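Local coordinates for protein FACT complex subunit SPT16 (Ashbya gossypii, PDB 6A8M) that probably acts as a histone chaperone within the FACT complex, reorganizing nucleosomes during transcription elongation, DNA replication and DNA repair, at residues P30-F35 / R126-A131; L17-R22 / I66-E71; P24-S29 / V164-G169; E103-S108 / E119-R124; Q47-L52 / T136-Q141. One frame throughout, in Å; residues are numbered along the deposited sequence.

How the contacts relate
All five contacts belong to the N-terminal lobe, an alpha/beta domain that precedes the peptidase-like M24 domain. Contacts 1 to 4 all reach its six-stranded mixed sheet, and contact 5 clamps helix 48-57 beside it. Contacts 1, 2 and 3 cluster, with centres 11 to 12 Å apart; contacts 3 and 4 are the most distant pair, at about 23 Å. Strand 32-37 of contact 1 lies beside strand 64-68 of contact 2 in the sheet and is hydrogen-bonded to it, while contacts 1 and 4 share helix 113-128. Along the chain, contact 3 closes a long loop enclosing contacts 1, 4 and 5, whereas contact 2 interlocks with 1, 3 and 5, so the lobe is tied together as one unit.

Contact 1: residues P30-F35 / R126-A131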
# COMPACT_ATOMS: atom_id res chain seq x y z
N PRO A 30 14.14 -12.93 -16.62
CA PRO A 30 13.09 -13.01 -17.64
C PRO A 30 13.53 -12.26 -18.89
O PRO A 30 14.21 -11.23 -18.81
CB PRO A 30 11.88 -12.35 -16.97
CG PRO A 30 12.49 -11.40 -15.97
CD PRO A 30 13.74 -12.08 -15.48
N SER A 31 13.15 -12.79 -20.05
CA SER A 31 13.46 -12.18 -21.34
C SER A 31 12.37 -11.24 -21.82
O SER A 31 12.60 -10.48 -22.77
CB SER A 31 13.67 -13.27 -22.40
OG SER A 31 14.68 -14.18 -22.01
N SER A 32 11.20 -11.28 -21.19
CA SER A 32 10.06 -10.43 -21.51
C SER A 32 9.11 -10.52 -20.32
O SER A 32 9.25 -11.40 -19.48
CB SER A 32 9.36 -10.86 -22.80
OG SER A 32 8.83 -12.18 -22.71
N LEU A 33 8.14 -9.60 -20.28
CA LEU A 33 7.14 -9.54 -19.23
C LEU A 33 5.77 -9.57 -19.88
O LEU A 33 5.58 -8.95 -20.94
CB LEU A 33 7.26 -8.27 -18.40
CG LEU A 33 8.62 -7.95 -17.78
CD1 LEU A 33 8.55 -6.67 -17.00
CD2 LEU A 33 9.05 -9.13 -16.88
N VAL A 34 4.80 -10.26 -19.27
CA VAL A 34 3.41 -10.20 -19.70
C VAL A 34 2.50 -10.00 -18.49
O VAL A 34 2.54 -10.80 -17.55
CB VAL A 34 2.97 -11.45 -20.48
CG1 VAL A 34 1.54 -11.27 -20.95
CG2 VAL A 34 3.92 -11.73 -21.68
N PHE A 35 1.67 -8.96 -18.53
CA PHE A 35 0.70 -8.65 -17.48
C PHE A 35 -0.69 -8.56 -18.11
O PHE A 35 -0.87 -7.85 -19.10
CB PHE A 35 1.03 -7.33 -16.78
CG PHE A 35 2.42 -7.31 -16.20
CD1 PHE A 35 2.65 -7.89 -14.97
CD2 PHE A 35 3.47 -6.74 -16.88
CE1 PHE A 35 3.93 -7.89 -14.42
CE2 PHE A 35 4.76 -6.74 -16.34
CZ PHE A 35 4.98 -7.32 -15.11
N ARG A 126 8.09 -15.90 -27.26
CA ARG A 126 9.00 -17.04 -27.39
C ARG A 126 10.26 -16.66 -28.15
O ARG A 126 11.33 -17.22 -27.90
CB ARG A 126 8.28 -18.22 -28.04
CG ARG A 126 7.90 -18.02 -29.51
CD ARG A 126 7.00 -19.16 -29.99
NE ARG A 126 6.78 -19.15 -31.43
CZ ARG A 126 7.41 -19.95 -32.29
NH1 ARG A 126 8.30 -20.84 -31.85
NH2 ARG A 126 7.14 -19.88 -33.59
N GLU A 127 10.16 -15.71 -29.08
CA GLU A 127 11.35 -15.20 -29.75
C GLU A 127 12.28 -14.52 -28.76
O GLU A 127 13.51 -14.66 -28.85
CB GLU A 127 10.94 -14.23 -30.87
CG GLU A 127 12.10 -13.45 -31.47
CD GLU A 127 13.18 -14.36 -32.04
OE1 GLU A 127 12.84 -15.46 -32.56
OE2 GLU A 127 14.37 -13.98 -31.97
N ALA A 128 11.71 -13.80 -27.79
CA ALA A 128 12.52 -13.13 -26.77
C ALA A 128 13.27 -14.13 -25.91
O ALA A 128 14.44 -13.90 -25.55
CB ALA A 128 11.61 -12.24 -25.91
N GLY A 129 12.65 -15.24 -25.56
CA GLY A 129 13.28 -16.20 -24.67
C GLY A 129 12.26 -17.07 -23.96
O GLY A 129 11.05 -16.85 -24.04
N SER A 130 12.79 -18.07 -23.25
CA SER A 130 11.91 -19.05 -22.62
C SER A 130 11.43 -18.59 -21.25
O SER A 130 10.38 -19.04 -20.79
CB SER A 130 12.61 -20.41 -22.51
OG SER A 130 13.86 -20.29 -21.84
N ALA A 131 12.19 -17.72 -20.57
CA ALA A 131 11.79 -17.20 -19.27
C ALA A 131 10.92 -15.96 -19.48
O ALA A 131 11.38 -14.97 -20.07
CB ALA A 131 13.01 -16.86 -18.42
O HOH W 1 10.46 -14.18 -22.79
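Ser-31 lies against the end of helix 113-128, its CB 3.3 Å from the carbonyl oxygen of Ala-128 and its OG 3.6 Å from CA of Gly-129. Placing OG anti to its own carbonyl carbon (chi1 -56°) lays the short side chain across this helix end. Gly-129 turns the chain from the helix into strand 131-134, the exit of a crossover connection that sets this strand parallel beside strand 32-37. Glycine suits the turn twice over: with phi 157°, a CB would jam against the preceding carbonyl and also collide with Ser-31 OG. Ala-128 approaches Ser-32 with its methyl, CB to CB at 4.1 Å, and two small residues let helix end and strand come this near. Beyond the turn, Ser-31 N donates to Ala-131 O at 2.8 Å in a nearly straight bond (167°). Ser-32 OG is hydrogen-bonded to a water at 2.6 Å; the water also lies within bonding distance of the carbonyl oxygens of Gly-129 and Ala-131, bridging the two segments. In the sheet, strand 32-37 runs between strands 64-68 and 131-134, with Leu-33 bonded to Val-68 on one side and Ser-32 and Val-34 to Gly-133 on the other, while Ala-131 packs on Val-164 of strand 162-165.

Contact 2: residues L17-R22 / I66-E71; sequences LALRDR and IAVFKE
The last turns of helix 9-22 pass beside the chain leaving strand 64-68, and Arg-20 and Lys-70 come closest, CA to CA at 6.1 Å. This is helix-on-sheet packing in the alpha/beta lobe, at the turn of the hairpin formed by strands 64-68 and 72-77. Leu-19 crosses Val-68 at a slant, its CD2 meeting CG2 of the valine at 3.9 Å; both are branched aliphatic residues suited to this buried seam. Leu-33 of the neighbouring strand touches both, and Leu-170 and Leu-173 of helix 167-174 touch Leu-19. Arg-20 needs length instead. Its CG, anti to the backbone N (chi1 -170°), lies 3.4 Å from Phe-69 O; bends at chi2 and chi3 then carry the guanidinium to the turn. NE pairs with the carboxylate of Asp-21 in a salt bridge, OD1 at 3.0 Å, and this helps fix the group's rotation. At the far end Arg-20 NH1 donates to Lys-70 O over 3.0 Å, approaching nearly in line with the carbonyl bond, while that oxygen sits 22° out of the guanidinium plane.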
# COMPACT_ATOMS: atom_id res chain seq x y z
N LEU A 17 10.10 3.02 -19.12
CA LEU A 17 11.50 2.82 -19.47
C LEU A 17 12.31 2.27 -18.29
O LEU A 17 13.18 1.43 -18.48
CB LEU A 17 12.12 4.11 -20.00
CG LEU A 17 11.57 4.56 -21.36
CD1 LEU A 17 12.34 5.77 -21.84
CD2 LEU A 17 11.66 3.43 -22.36
N ALA A 18 12.00 2.72 -17.07
CA ALA A 18 12.65 2.12 -15.89
C ALA A 18 12.36 0.63 -15.80
O ALA A 18 13.26 -0.16 -15.50
CB ALA A 18 12.20 2.82 -14.61
N LEU A 19 11.12 0.23 -16.09
CA LEU A 19 10.76 -1.19 -16.09
C LEU A 19 11.51 -1.96 -17.16
O LEU A 19 12.01 -3.06 -16.92
CB LEU A 19 9.25 -1.33 -16.28
CG LEU A 19 8.66 -2.72 -16.41
CD1 LEU A 19 8.88 -3.56 -15.15
CD2 LEU A 19 7.17 -2.59 -16.71
N ARG A 20 11.58 -1.40 -18.37
CA ARG A 20 12.37 -1.99 -19.44
C ARG A 20 13.82 -2.18 -19.00
O ARG A 20 14.40 -3.25 -19.18
CB ARG A 20 12.30 -1.10 -20.68
CG ARG A 20 12.88 -1.70 -21.94
CD ARG A 20 14.34 -1.39 -22.09
NE ARG A 20 14.59 0.04 -22.16
CZ ARG A 20 15.02 0.68 -23.25
NH1 ARG A 20 15.25 -0.00 -24.37
NH2 ARG A 20 15.22 1.99 -23.22
N ASP A 21 14.41 -1.13 -18.42
CA ASP A 21 15.82 -1.19 -18.04
C ASP A 21 16.07 -2.26 -16.99
O ASP A 21 17.09 -2.96 -17.03
CB ASP A 21 16.28 0.17 -17.55
CG ASP A 21 16.32 1.19 -18.66
OD1 ASP A 21 16.36 0.76 -19.83
OD2 ASP A 21 16.29 2.40 -18.37
N ARG A 22 15.13 -2.43 -16.05
CA ARG A 22 15.42 -3.22 -14.85
C ARG A 22 15.00 -4.68 -14.95
O ARG A 22 15.61 -5.53 -14.28
CB ARG A 22 14.75 -2.59 -13.63
CG ARG A 22 15.25 -3.12 -12.30
CD ARG A 22 16.46 -2.33 -11.80
NE ARG A 22 16.05 -1.08 -11.16
CZ ARG A 22 15.60 -0.98 -9.91
NH1 ARG A 22 15.25 0.20 -9.41
NH2 ARG A 22 15.49 -2.07 -9.15
N ILE A 66 -0.52 -5.93 -21.25
CA ILE A 66 0.70 -5.17 -21.46
C ILE A 66 1.86 -6.16 -21.43
O ILE A 66 2.03 -6.89 -20.45
CB ILE A 66 0.90 -4.09 -20.38
CG1 ILE A 66 -0.32 -3.17 -20.30
CG2 ILE A 66 2.23 -3.35 -20.59
CD1 ILE A 66 -0.28 -2.17 -19.10
N ALA A 67 2.65 -6.17 -22.49
CA ALA A 67 3.85 -6.99 -22.54
C ALA A 67 5.05 -6.10 -22.81
O ALA A 67 4.96 -5.16 -23.59
CB ALA A 67 3.75 -8.07 -23.61
N VAL A 68 6.16 -6.40 -22.14
CA VAL A 68 7.35 -5.54 -22.18
C VAL A 68 8.53 -6.35 -22.69
O VAL A 68 8.72 -7.50 -22.30
CB VAL A 68 7.68 -4.94 -20.80
CG1 VAL A 68 8.76 -3.90 -20.96
CG2 VAL A 68 6.41 -4.31 -20.14
N PHE A 69 9.33 -5.73 -23.56
CA PHE A 69 10.51 -6.34 -24.18
C PHE A 69 11.65 -5.33 -24.16
O PHE A 69 11.45 -4.14 -23.90
CB PHE A 69 10.23 -6.77 -25.63
CG PHE A 69 8.99 -7.58 -25.80
CD1 PHE A 69 7.75 -6.96 -25.96
CD2 PHE A 69 9.05 -8.96 -25.82
CE1 PHE A 69 6.60 -7.72 -26.10
CE2 PHE A 69 7.91 -9.71 -25.98
CZ PHE A 69 6.69 -9.10 -26.12
N LYS A 70 12.86 -5.79 -24.49
CA LYS A 70 13.98 -4.85 -24.63
C LYS A 70 13.66 -3.74 -25.62
O LYS A 70 13.93 -2.56 -25.36
CB LYS A 70 15.25 -5.59 -25.08
CG LYS A 70 16.38 -4.61 -25.48
CD LYS A 70 17.70 -5.30 -25.86
CE LYS A 70 18.68 -4.22 -26.37
NZ LYS A 70 20.07 -4.67 -26.63
N GLU A 71 13.07 -4.09 -26.76
CA GLU A 71 12.95 -3.13 -27.85
C GLU A 71 11.56 -2.51 -27.96
O GLU A 71 11.32 -1.71 -28.87
CB GLU A 71 13.31 -3.79 -29.19
CG GLU A 71 14.56 -4.70 -29.16
CD GLU A 71 15.89 -3.94 -29.09
OE1 GLU A 71 16.92 -4.56 -29.44
OE2 GLU A 71 15.91 -2.75 -28.69

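Contact 3: residues P24-S29 / V164-G169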
# COMPACT_ATOMS: atom_id res chain seq x y z
N PRO A 24 15.28 -7.38 -17.04
CA PRO A 24 16.09 -8.55 -17.40
C PRO A 24 16.99 -9.02 -16.27
O PRO A 24 17.37 -10.20 -16.26
CB PRO A 24 16.90 -8.07 -18.62
CG PRO A 24 16.04 -6.97 -19.22
CD PRO A 24 15.51 -6.27 -17.99
N SER A 25 17.34 -8.16 -15.32
CA SER A 25 18.13 -8.54 -14.15
C SER A 25 17.28 -8.86 -12.92
O SER A 25 17.84 -9.08 -11.84
CB SER A 25 19.13 -7.44 -13.81
OG SER A 25 18.47 -6.28 -13.35
N PHE A 26 15.95 -8.87 -13.05
CA PHE A 26 15.13 -9.52 -12.04
C PHE A 26 15.61 -10.96 -11.83
O PHE A 26 16.16 -11.59 -12.74
CB PHE A 26 13.65 -9.56 -12.45
CG PHE A 26 12.96 -8.23 -12.40
CD1 PHE A 26 13.60 -7.10 -11.89
CD2 PHE A 26 11.65 -8.10 -12.85
CE1 PHE A 26 12.94 -5.88 -11.84
CE2 PHE A 26 10.99 -6.88 -12.80
CZ PHE A 26 11.64 -5.77 -12.29
N ASP A 27 15.43 -11.45 -10.61
CA ASP A 27 15.70 -12.86 -10.33
C ASP A 27 15.04 -13.73 -11.39
O ASP A 27 13.91 -13.47 -11.81
CB ASP A 27 15.15 -13.24 -8.95
CG ASP A 27 15.94 -12.60 -7.80
OD1 ASP A 27 17.02 -12.02 -8.06
OD2 ASP A 27 15.45 -12.68 -6.65
N GLY A 28 15.76 -14.75 -11.84
CA GLY A 28 15.25 -15.62 -12.87
C GLY A 28 15.48 -15.14 -14.29
O GLY A 28 15.13 -15.87 -15.23
N SER A 29 16.04 -13.94 -14.47
CA SER A 29 16.41 -13.42 -15.79
C SER A 29 15.29 -13.56 -16.83
O SER A 29 15.46 -14.25 -17.83
CB SER A 29 17.68 -14.09 -16.28
OG SER A 29 18.76 -13.90 -15.38
N VAL A 164 8.04 -16.80 -14.62
CA VAL A 164 8.94 -16.36 -13.56
C VAL A 164 8.22 -15.28 -12.78
O VAL A 164 7.86 -14.25 -13.35
CB VAL A 164 10.26 -15.83 -14.13
CG1 VAL A 164 11.06 -15.15 -13.05
CG2 VAL A 164 11.07 -16.98 -14.78
N ASP A 165 8.00 -15.49 -11.48
CA ASP A 165 7.32 -14.45 -10.72
C ASP A 165 8.22 -13.23 -10.56
O ASP A 165 9.42 -13.36 -10.31
CB ASP A 165 6.89 -14.93 -9.35
CG ASP A 165 6.00 -13.92 -8.67
OD1 ASP A 165 4.79 -13.88 -8.99
OD2 ASP A 165 6.53 -13.14 -7.85
N VAL A 166 7.63 -12.04 -10.69
CA VAL A 166 8.46 -10.84 -10.66
C VAL A 166 8.09 -9.94 -9.49
O VAL A 166 8.35 -8.73 -9.52
CB VAL A 166 8.38 -10.08 -12.01
CG1 VAL A 166 8.92 -10.93 -13.14
CG2 VAL A 166 6.93 -9.66 -12.31
N SER A 167 7.52 -10.50 -8.41
CA SER A 167 7.11 -9.66 -7.29
C SER A 167 8.28 -8.90 -6.69
O SER A 167 8.17 -7.70 -6.40
CB SER A 167 6.43 -10.50 -6.20
OG SER A 167 5.10 -10.80 -6.57
N LEU A 168 9.41 -9.57 -6.44
CA LEU A 168 10.52 -8.87 -5.81
C LEU A 168 11.04 -7.77 -6.73
O LEU A 168 11.34 -6.66 -6.27
CB LEU A 168 11.65 -9.84 -5.46
CG LEU A 168 12.97 -9.23 -4.94
CD1 LEU A 168 12.76 -8.47 -3.62
CD2 LEU A 168 14.04 -10.30 -4.75
N GLY A 169 11.13 -8.06 -8.02
CA GLY A 169 11.62 -7.07 -8.96
C GLY A 169 10.72 -5.85 -9.04
O GLY A 169 11.20 -4.71 -9.03
O HOH W 2 11.72 -12.14 -11.29
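Two turns face each other here: a type II beta turn from Phe-26 to Ser-29, and an Asx turn in which Asp-165 OD2 accepts from Ser-167 N, leading from strand 162-165 into helix 167-174. The ring of Phe-26 lies against the first turn of that helix. CA of Gly-169 stands over one face, 3.5 Å from the ring centroid and 15° off its normal, a CH-pi contact possible because glycine has no CB; one would run into the ring. Val-166 meets the same ring obliquely, its CB 3.9 Å from CD2. Replacing Phe-26 with an alanine would probably leave Gly-169 and Val-166 without their common packing surface and loosen the loop's hold on the helix. Val-164 turns CG1 anti to its backbone N (chi1 169°), putting that methyl 3.5 Å from Asp-27 O. Gly-28, with positive phi, takes the turn position that favours glycine, and a CB there would strike the same methyl. One water donates to Asp-27 O at 2.6 Å and to Asp-165 O at 2.8 Å. With no direct hydrogen bond between the segments, the contact relies on a close fit of ring and backbone, supplemented by a water that satisfies two carbonyls.

Contact 4: residues E103-S108 / E119-R124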
# COMPACT_ATOMS: atom_id res chain seq x y z
N GLU A 103 3.54 -0.53 -29.33
CA GLU A 103 2.47 -0.85 -30.27
C GLU A 103 1.16 -0.99 -29.52
O GLU A 103 1.08 -1.72 -28.53
CB GLU A 103 2.78 -2.15 -31.02
CG GLU A 103 4.13 -2.15 -31.69
CD GLU A 103 4.39 -3.40 -32.48
OE1 GLU A 103 5.56 -3.62 -32.86
OE2 GLU A 103 3.43 -4.15 -32.74
N LEU A 104 0.13 -0.27 -29.98
CA LEU A 104 -1.22 -0.41 -29.46
C LEU A 104 -1.97 -1.34 -30.41
O LEU A 104 -2.27 -0.96 -31.55
CB LEU A 104 -1.90 0.95 -29.35
CG LEU A 104 -1.09 1.96 -28.56
CD1 LEU A 104 -1.73 3.34 -28.57
CD2 LEU A 104 -0.95 1.46 -27.14
N TRP A 105 -2.27 -2.54 -29.95
CA TRP A 105 -3.14 -3.46 -30.68
C TRP A 105 -4.57 -3.30 -30.16
O TRP A 105 -4.83 -3.50 -28.97
CB TRP A 105 -2.67 -4.90 -30.52
CG TRP A 105 -1.25 -5.19 -30.98
CD1 TRP A 105 -0.38 -4.33 -31.59
CD2 TRP A 105 -0.56 -6.43 -30.83
NE1 TRP A 105 0.83 -4.97 -31.84
CE2 TRP A 105 0.74 -6.26 -31.38
CE3 TRP A 105 -0.90 -7.67 -30.28
CZ2 TRP A 105 1.68 -7.29 -31.40
CZ3 TRP A 105 0.03 -8.69 -30.31
CH2 TRP A 105 1.31 -8.50 -30.85
N GLN A 106 -5.50 -2.94 -31.04
CA GLN A 106 -6.87 -2.69 -30.62
C GLN A 106 -7.60 -4.03 -30.47
O GLN A 106 -7.65 -4.81 -31.42
CB GLN A 106 -7.54 -1.80 -31.65
CG GLN A 106 -8.91 -1.27 -31.30
CD GLN A 106 -9.41 -0.32 -32.38
OE1 GLN A 106 -10.25 -0.68 -33.21
NE2 GLN A 106 -8.87 0.90 -32.38
N SER A 107 -8.13 -4.30 -29.28
CA SER A 107 -8.91 -5.51 -29.06
C SER A 107 -10.30 -5.36 -29.66
O SER A 107 -10.72 -4.29 -30.10
CB SER A 107 -9.01 -5.81 -27.57
OG SER A 107 -9.83 -4.85 -26.91
N SER A 108 -11.05 -6.46 -29.68
CA SER A 108 -12.41 -6.40 -30.18
C SER A 108 -13.23 -7.48 -29.49
O SER A 108 -12.70 -8.51 -29.08
CB SER A 108 -12.46 -6.58 -31.70
OG SER A 108 -13.80 -6.76 -32.13
N GLU A 119 -2.12 -15.03 -29.85
CA GLU A 119 -1.21 -15.94 -30.54
C GLU A 119 -0.03 -15.18 -31.12
O GLU A 119 1.13 -15.62 -30.98
CB GLU A 119 -1.97 -16.72 -31.63
CG GLU A 119 -2.93 -17.75 -31.05
CD GLU A 119 -3.98 -18.24 -32.03
OE1 GLU A 119 -4.08 -17.69 -33.15
OE2 GLU A 119 -4.71 -19.19 -31.68
N ASP A 120 -0.29 -14.05 -31.79
CA ASP A 120 0.77 -13.15 -32.25
C ASP A 120 1.72 -12.78 -31.12
O ASP A 120 2.95 -12.81 -31.28
CB ASP A 120 0.19 -11.86 -32.82
CG ASP A 120 -0.60 -12.07 -34.08
OD1 ASP A 120 -0.58 -13.19 -34.63
OD2 ASP A 120 -1.25 -11.08 -34.50
N LEU A 121 1.16 -12.41 -29.96
CA LEU A 121 2.01 -11.98 -28.85
C LEU A 121 2.87 -13.13 -28.34
O LEU A 121 4.06 -12.94 -28.05
CB LEU A 121 1.15 -11.41 -27.73
CG LEU A 121 2.01 -11.02 -26.53
CD1 LEU A 121 2.84 -9.77 -26.83
CD2 LEU A 121 1.19 -10.87 -25.31
N VAL A 122 2.31 -14.34 -28.24
CA VAL A 122 3.10 -15.51 -27.86
C VAL A 122 4.28 -15.72 -28.81
O VAL A 122 5.37 -16.12 -28.37
CB VAL A 122 2.19 -16.76 -27.77
CG1 VAL A 122 2.95 -18.00 -28.14
CG2 VAL A 122 1.62 -16.87 -26.35
N GLU A 123 4.10 -15.44 -30.10
CA GLU A 123 5.23 -15.54 -31.03
C GLU A 123 6.35 -14.58 -30.63
O GLU A 123 7.53 -14.96 -30.60
CB GLU A 123 4.78 -15.27 -32.47
CG GLU A 123 3.80 -16.29 -33.05
CD GLU A 123 4.34 -17.72 -33.05
OE1 GLU A 123 5.23 -18.03 -33.88
OE2 GLU A 123 3.87 -18.53 -32.22
N ARG A 124 6.00 -13.34 -30.31
CA ARG A 124 7.03 -12.40 -29.89
C ARG A 124 7.67 -12.82 -28.57
O ARG A 124 8.88 -12.68 -28.39
CB ARG A 124 6.44 -10.99 -29.81
CG ARG A 124 7.49 -9.89 -29.79
CD ARG A 124 6.89 -8.50 -29.91
NE ARG A 124 6.02 -8.37 -31.08
CZ ARG A 124 5.67 -7.19 -31.60
NH1 ARG A 124 6.12 -6.07 -31.06
NH2 ARG A 124 4.88 -7.15 -32.67
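Glu-103 and Arg-124 form a salt bridge, with NH1 donating to OE1 at 3.1 Å and NH2 more weakly to OE2 at 3.3 Å. It joins strand and helix within a beta-alpha-beta crossover: strand 101-106, helix 113-128, then parallel strand 131-134. The strand and helix segments run nearly antiparallel, at 153°. The carboxylate and guanidinium planes stand 69° apart, and NH1 comes to OE1 from above the carboxylate, so this is no flat, side-by-side pair. Trp-105 NE1 donates to the anti lone pair of Glu-103 OE2 over 2.9 Å, within the indole plane. A leucine in place of Glu-103 would probably leave the Arg-124 guanidinium without this opposite charge and the indole N-H without its acceptor. The bend at chi3 of Arg-124 (-54°) turns its guanidinium face to the indole rim. Farther along, the broad tryptophan reaches across to the helix, crossing Asp-120, whose carboxylate pairs with Lys-116, and Leu-121. Trp-105 CZ2 lies 3.4 Å from Arg-124 NH2. Trp-105 CZ3 lies 3.9 Å from Leu-121 CB.

Contact 5: residues Q47-L52 / T136-Q141; sequences QKTTIL and TKDSYQ
Asp-138, from a loop distant in sequence, accepts hydrogen bonds from the first turn of helix 48-57. Its OD2 takes Thr-49 N on the syn lone pair at 2.7 Å and, from the anti side, Thr-49 OG1 at 2.8 Å; OD1 accepts Lys-48 N at 3.2 Å. A short acidic side chain suits this place, since its two oxygens reach the N-H groups of the first turn, and the helix end would probably favour its ionised form. The second group of bonds belongs to Gln-47, at the N-cap position, whose side-chain amide pairs with both backbone polar groups of Ser-139: OE1 accepts Ser-139 N at 2.7 Å, while NE2 donates to Ser-139 O at 2.9 Å. A water also donates to OE1 and, at longer range, to Lys-137 O. Gln-47 CG stands anti to its carbonyl carbon (chi1 -63°), and the extended chain beyond carries the amide to the loop. Face packing follows, with NE2 lying 3.3 Å above the ring of Tyr-140, toward its rim, and the amide tilted 39° to it. The tyrosine hydroxyl then donates to Thr-50 OG1 at 2.7 Å, an oxygen also bonded to Glu-60. Around this site, Thr-49 and Tyr-140 both pack on Leu-37 of strand 32-37, and Lys-48 rests on Trp-174 of helix 167-174 and on Glu-372 of the M24 region.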
# COMPACT_ATOMS: atom_id res chain seq x y z
N GLN A 47 -3.50 -6.18 -6.27
CA GLN A 47 -2.84 -7.16 -7.13
C GLN A 47 -1.74 -6.48 -7.95
O GLN A 47 -1.82 -5.29 -8.27
CB GLN A 47 -3.85 -7.85 -8.06
CG GLN A 47 -4.92 -8.66 -7.30
CD GLN A 47 -5.62 -9.69 -8.15
OE1 GLN A 47 -5.28 -10.87 -8.10
NE2 GLN A 47 -6.61 -9.26 -8.93
N LYS A 48 -0.70 -7.25 -8.26
CA LYS A 48 0.48 -6.62 -8.85
C LYS A 48 0.16 -5.97 -10.18
O LYS A 48 0.71 -4.91 -10.51
CB LYS A 48 1.60 -7.65 -9.01
CG LYS A 48 2.01 -8.28 -7.70
CD LYS A 48 2.57 -7.27 -6.73
CE LYS A 48 2.76 -7.91 -5.33
NZ LYS A 48 3.54 -9.19 -5.38
N THR A 49 -0.72 -6.58 -10.96
CA THR A 49 -1.01 -6.02 -12.27
C THR A 49 -1.79 -4.72 -12.14
O THR A 49 -1.53 -3.76 -12.87
CB THR A 49 -1.78 -7.03 -13.12
OG1 THR A 49 -0.98 -8.21 -13.25
CG2 THR A 49 -2.04 -6.46 -14.49
N THR A 50 -2.72 -4.67 -11.19
CA THR A 50 -3.43 -3.42 -10.92
C THR A 50 -2.49 -2.35 -10.41
O THR A 50 -2.58 -1.19 -10.83
CB THR A 50 -4.55 -3.67 -9.90
OG1 THR A 50 -5.48 -4.61 -10.44
CG2 THR A 50 -5.28 -2.34 -9.54
N ILE A 51 -1.58 -2.71 -9.50
CA ILE A 51 -0.58 -1.75 -9.05
C ILE A 51 0.23 -1.23 -10.23
O ILE A 51 0.43 -0.03 -10.39
CB ILE A 51 0.32 -2.38 -7.97
CG1 ILE A 51 -0.49 -2.71 -6.73
CG2 ILE A 51 1.46 -1.43 -7.59
CD1 ILE A 51 0.27 -3.59 -5.74
N LEU A 52 0.67 -2.15 -11.11
CA LEU A 52 1.44 -1.75 -12.27
C LEU A 52 0.67 -0.75 -13.13
O LEU A 52 1.24 0.26 -13.57
CB LEU A 52 1.83 -2.99 -13.09
CG LEU A 52 2.65 -2.69 -14.35
CD1 LEU A 52 4.06 -2.21 -14.01
CD2 LEU A 52 2.69 -3.97 -15.14
N THR A 136 2.46 -13.95 -10.96
CA THR A 136 1.97 -15.33 -10.94
C THR A 136 0.82 -15.53 -9.98
O THR A 136 0.03 -16.47 -10.16
CB THR A 136 3.12 -16.31 -10.61
OG1 THR A 136 3.72 -15.98 -9.35
CG2 THR A 136 4.20 -16.26 -11.69
N LYS A 137 0.66 -14.65 -8.99
CA LYS A 137 -0.38 -14.82 -7.98
C LYS A 137 -1.65 -14.05 -8.28
O LYS A 137 -2.64 -14.21 -7.56
CB LYS A 137 0.15 -14.41 -6.61
CG LYS A 137 1.47 -15.08 -6.26
CD LYS A 137 1.37 -16.59 -6.36
CE LYS A 137 2.73 -17.24 -6.21
NZ LYS A 137 3.49 -16.63 -5.09
N ASP A 138 -1.67 -13.23 -9.33
CA ASP A 138 -2.85 -12.42 -9.62
C ASP A 138 -3.98 -13.26 -10.19
O ASP A 138 -3.77 -14.27 -10.88
CB ASP A 138 -2.52 -11.31 -10.62
CG ASP A 138 -1.65 -10.21 -10.02
OD1 ASP A 138 -1.16 -10.33 -8.88
OD2 ASP A 138 -1.46 -9.21 -10.73
N SER A 139 -5.21 -12.81 -9.95
CA SER A 139 -6.38 -13.51 -10.46
C SER A 139 -7.41 -12.49 -10.90
O SER A 139 -7.75 -11.58 -10.14
CB SER A 139 -6.97 -14.44 -9.40
OG SER A 139 -8.19 -15.01 -9.86
N TYR A 140 -7.89 -12.63 -12.14
CA TYR A 140 -8.96 -11.81 -12.68
C TYR A 140 -9.97 -12.68 -13.41
O TYR A 140 -9.67 -13.80 -13.84
CB TYR A 140 -8.43 -10.73 -13.64
CG TYR A 140 -7.44 -9.75 -13.02
CD1 TYR A 140 -6.07 -10.00 -13.04
CD2 TYR A 140 -7.89 -8.57 -12.44
CE1 TYR A 140 -5.16 -9.11 -12.47
CE2 TYR A 140 -6.99 -7.66 -11.88
CZ TYR A 140 -5.63 -7.94 -11.90
OH TYR A 140 -4.76 -7.04 -11.34
N GLN A 141 -11.19 -12.17 -13.54
CA GLN A 141 -12.27 -12.85 -14.25
C GLN A 141 -12.47 -12.25 -15.63
O GLN A 141 -11.89 -11.22 -15.98
CB GLN A 141 -13.58 -12.78 -13.46
CG GLN A 141 -13.46 -13.17 -12.01
CD GLN A 141 -13.25 -14.66 -11.82
OE1 GLN A 141 -13.70 -15.47 -12.63
NE2 GLN A 141 -12.56 -15.03 -10.75
O HOH W 3 -4.40 -11.99 -5.95